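Local atomic coordinates of D-ribulose-5-phosphate 3-epimerase, putative (Plasmodium falciparum, PDB entry 1TQX), a protein that probably interconverts D-ribulose 5-phosphate and D-xylulose 5-phosphate as a zinc-binding TIM-barrel epimerase. Residues A32-L37 with S64-V69. Numbering follows the deposited sequence.
With ZN (zinc ion), chain D.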
loop_
_atom_site.group_PDB
_atom_site.type_symbol
_atom_site.label_atom_id
_atom_site.label_comp_id
_atom_site.label_asym_id
_atom_site.label_seq_id
_atom_site.Cartn_x
_atom_site.Cartn_y
_atom_site.Cartn_z
ATOM N N ALA A 32 -1.990 -6.934 13.248
ATOM C CA ALA A 32 -1.832 -6.432 11.885
ATOM C C ALA A 32 -0.537 -7.026 11.332
ATOM O O ALA A 32 0.498 -6.983 11.994
ATOM C CB ALA A 32 -1.765 -4.897 11.883
ATOM N N GLU A 33 -0.602 -7.590 10.130
ATOM C CA GLU A 33 0.568 -8.205 9.505
ATOM C C GLU A 33 1.555 -7.181 8.938
ATOM O O GLU A 33 2.770 -7.357 9.028
ATOM C CB GLU A 33 0.133 -9.150 8.373
ATOM C CG GLU A 33 -0.714 -10.359 8.808
ATOM C CD GLU A 33 -2.208 -10.055 8.929
ATOM O OE1 GLU A 33 -2.970 -10.992 9.248
ATOM O OE2 GLU A 33 -2.629 -8.897 8.707
ATOM N N TRP A 34 1.017 -6.116 8.352
ATOM C CA TRP A 34 1.820 -5.063 7.736
ATOM C C TRP A 34 1.523 -3.707 8.366
ATOM O O TRP A 34 0.475 -3.522 8.990
ATOM C CB TRP A 34 1.468 -4.943 6.246
ATOM C CG TRP A 34 1.922 -6.053 5.331
ATOM C CD1 TRP A 34 2.285 -7.322 5.676
ATOM C CD2 TRP A 34 2.016 -5.983 3.906
ATOM N NE1 TRP A 34 2.602 -8.048 4.548
ATOM C CE2 TRP A 34 2.442 -7.247 3.449
ATOM C CE3 TRP A 34 1.772 -4.968 2.966
ATOM C CZ2 TRP A 34 2.636 -7.527 2.096
ATOM C CZ3 TRP A 34 1.966 -5.245 1.615
ATOM C CH2 TRP A 34 2.393 -6.519 1.194
ATOM N N ILE A 35 2.450 -2.766 8.200
ATOM C CA ILE A 35 2.246 -1.400 8.668
ATOM C C ILE A 35 2.472 -0.599 7.383
ATOM O O ILE A 35 3.522 -0.708 6.753
ATOM C CB ILE A 35 3.234 -0.980 9.809
ATOM C CG1 ILE A 35 2.800 0.370 10.383
ATOM C CG2 ILE A 35 4.676 -0.908 9.310
ATOM C CD1 ILE A 35 1.425 0.335 11.041
ATOM N N HIS A 36 1.456 0.156 6.973
ATOM C CA HIS A 36 1.520 0.934 5.738
ATOM C C HIS A 36 2.046 2.340 5.987
ATOM O O HIS A 36 1.408 3.142 6.681
ATOM C CB HIS A 36 0.129 0.997 5.107
ATOM C CG HIS A 36 0.131 1.453 3.683
ATOM N ND1 HIS A 36 0.555 0.648 2.646
ATOM C CD2 HIS A 36 -0.235 2.627 3.121
ATOM C CE1 HIS A 36 0.450 1.306 1.509
ATOM N NE2 HIS A 36 -0.028 2.510 1.768
ATOM N N LEU A 37 3.195 2.646 5.391
ATOM C CA LEU A 37 3.856 3.933 5.576
ATOM C C LEU A 37 3.803 4.834 4.341
ATOM O O LEU A 37 4.524 4.610 3.368
ATOM C CB LEU A 37 5.320 3.678 5.976
ATOM C CG LEU A 37 5.466 2.720 7.166
ATOM C CD1 LEU A 37 6.862 2.092 7.210
ATOM C CD2 LEU A 37 5.168 3.491 8.447
ATOM N N SER A 64 8.029 -8.110 14.415
ATOM C CA SER A 64 7.763 -8.842 13.182
ATOM C C SER A 64 6.991 -8.095 12.098
ATOM O O SER A 64 7.000 -8.516 10.944
ATOM C CB SER A 64 7.007 -10.136 13.502
ATOM O OG SER A 64 7.749 -10.962 14.377
ATOM N N ILE A 65 6.340 -6.987 12.440
ATOM C CA ILE A 65 5.544 -6.289 11.439
ATOM C C ILE A 65 6.305 -5.876 10.169
ATOM O O ILE A 65 7.399 -5.318 10.227
ATOM C CB ILE A 65 4.799 -5.084 12.073
ATOM C CG1 ILE A 65 3.581 -4.733 11.214
ATOM C CG2 ILE A 65 5.736 -3.891 12.227
ATOM C CD1 ILE A 65 2.506 -3.937 11.953
ATOM N N PHE A 66 5.698 -6.190 9.026
ATOM C CA PHE A 66 6.211 -5.938 7.673
ATOM C C PHE A 66 6.126 -4.447 7.305
ATOM O O PHE A 66 5.056 -3.846 7.394
ATOM C CB PHE A 66 5.360 -6.781 6.716
ATOM C CG PHE A 66 5.817 -6.789 5.280
ATOM C CD1 PHE A 66 6.498 -7.891 4.764
ATOM C CD2 PHE A 66 5.438 -5.771 4.406
ATOM C CE1 PHE A 66 6.781 -7.989 3.396
ATOM C CE2 PHE A 66 5.718 -5.856 3.033
ATOM C CZ PHE A 66 6.387 -6.970 2.531
ATOM N N PHE A 67 7.247 -3.864 6.884
ATOM C CA PHE A 67 7.283 -2.452 6.511
ATOM C C PHE A 67 6.884 -2.242 5.053
ATOM O O PHE A 67 7.652 -2.536 4.132
ATOM C CB PHE A 67 8.685 -1.874 6.770
ATOM C CG PHE A 67 8.885 -1.357 8.177
ATOM C CD1 PHE A 67 8.464 -2.093 9.288
ATOM C CD2 PHE A 67 9.520 -0.135 8.392
ATOM C CE1 PHE A 67 8.678 -1.609 10.588
ATOM C CE2 PHE A 67 9.737 0.354 9.689
ATOM C CZ PHE A 67 9.316 -0.385 10.783
ATOM N N ASP A 68 5.674 -1.734 4.849
ATOM C CA ASP A 68 5.144 -1.492 3.513
ATOM C C ASP A 68 5.148 0.017 3.231
ATOM O O ASP A 68 4.293 0.762 3.713
ATOM C CB ASP A 68 3.738 -2.096 3.449
ATOM C CG ASP A 68 3.027 -1.811 2.154
ATOM O OD1 ASP A 68 3.665 -1.854 1.079
ATOM O OD2 ASP A 68 1.801 -1.570 2.221
ATOM N N VAL A 69 6.124 0.452 2.439
ATOM C CA VAL A 69 6.291 1.869 2.120
ATOM C C VAL A 69 5.693 2.286 0.783
ATOM O O VAL A 69 6.088 1.788 -0.272
ATOM C CB VAL A 69 7.795 2.268 2.133
ATOM C CG1 VAL A 69 7.927 3.781 2.025
ATOM C CG2 VAL A 69 8.463 1.760 3.414
HETATM ZN ZN ZN D . -0.675 4.387 0.735
#
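Trp34 to Leu37 and Phe66 to Val69 run side by side as neighbouring parallel strands, inclined by 25°, and in the alternating parallel pattern Ile35 N gives to Phe66 O and Ile35 O receives Asp68 N, while Leu37 N gives to Asp68 O; Phe66 N to Glu33 O (3.2 Å) extends it backward. Trp34, His36, Phe66 and Asp68 share one face of the sheet. Trp34 and Phe66 form an offset stack, the five-membered ring 3.9 Å from the phenyl centroid with the planes only 11° apart, so the two flat side chains overlap across the strand pair. The benzo edge of the indole reaches on to Asp68, where Trp34 CE3 lies 3.5 Å from Asp68 OD2. With CG anti to the backbone N (chi1 175°), the carboxylate swings across to His36, and His36 ND1 donates to Asp68 OD2 at 2.6 Å. This donor comes from above the carboxylate plane, while OD2 sits close to the imidazole plane. A histidine suits this place because its two nitrogens do different work: His36 NE2 binds zinc at 2.2 Å while the bond at ND1 fixes the ring's rotation and would probably make NE2 a stronger ligand. Gln88 and Gln177 bind the oxygens of Asp68, steadying this second-shell carboxylate. On the other face, Leu37 CD1 packs on Phe67 CD2 (3.7 Å), and both residues meet helix 52-58, which calls for apolar side chains. Strand 34-40, that helix and strand 66-72 make a beta-alpha-beta unit of the TIM barrel, its inward face delivering His36 to the zinc site completed by Asp38, His70 and Asp179.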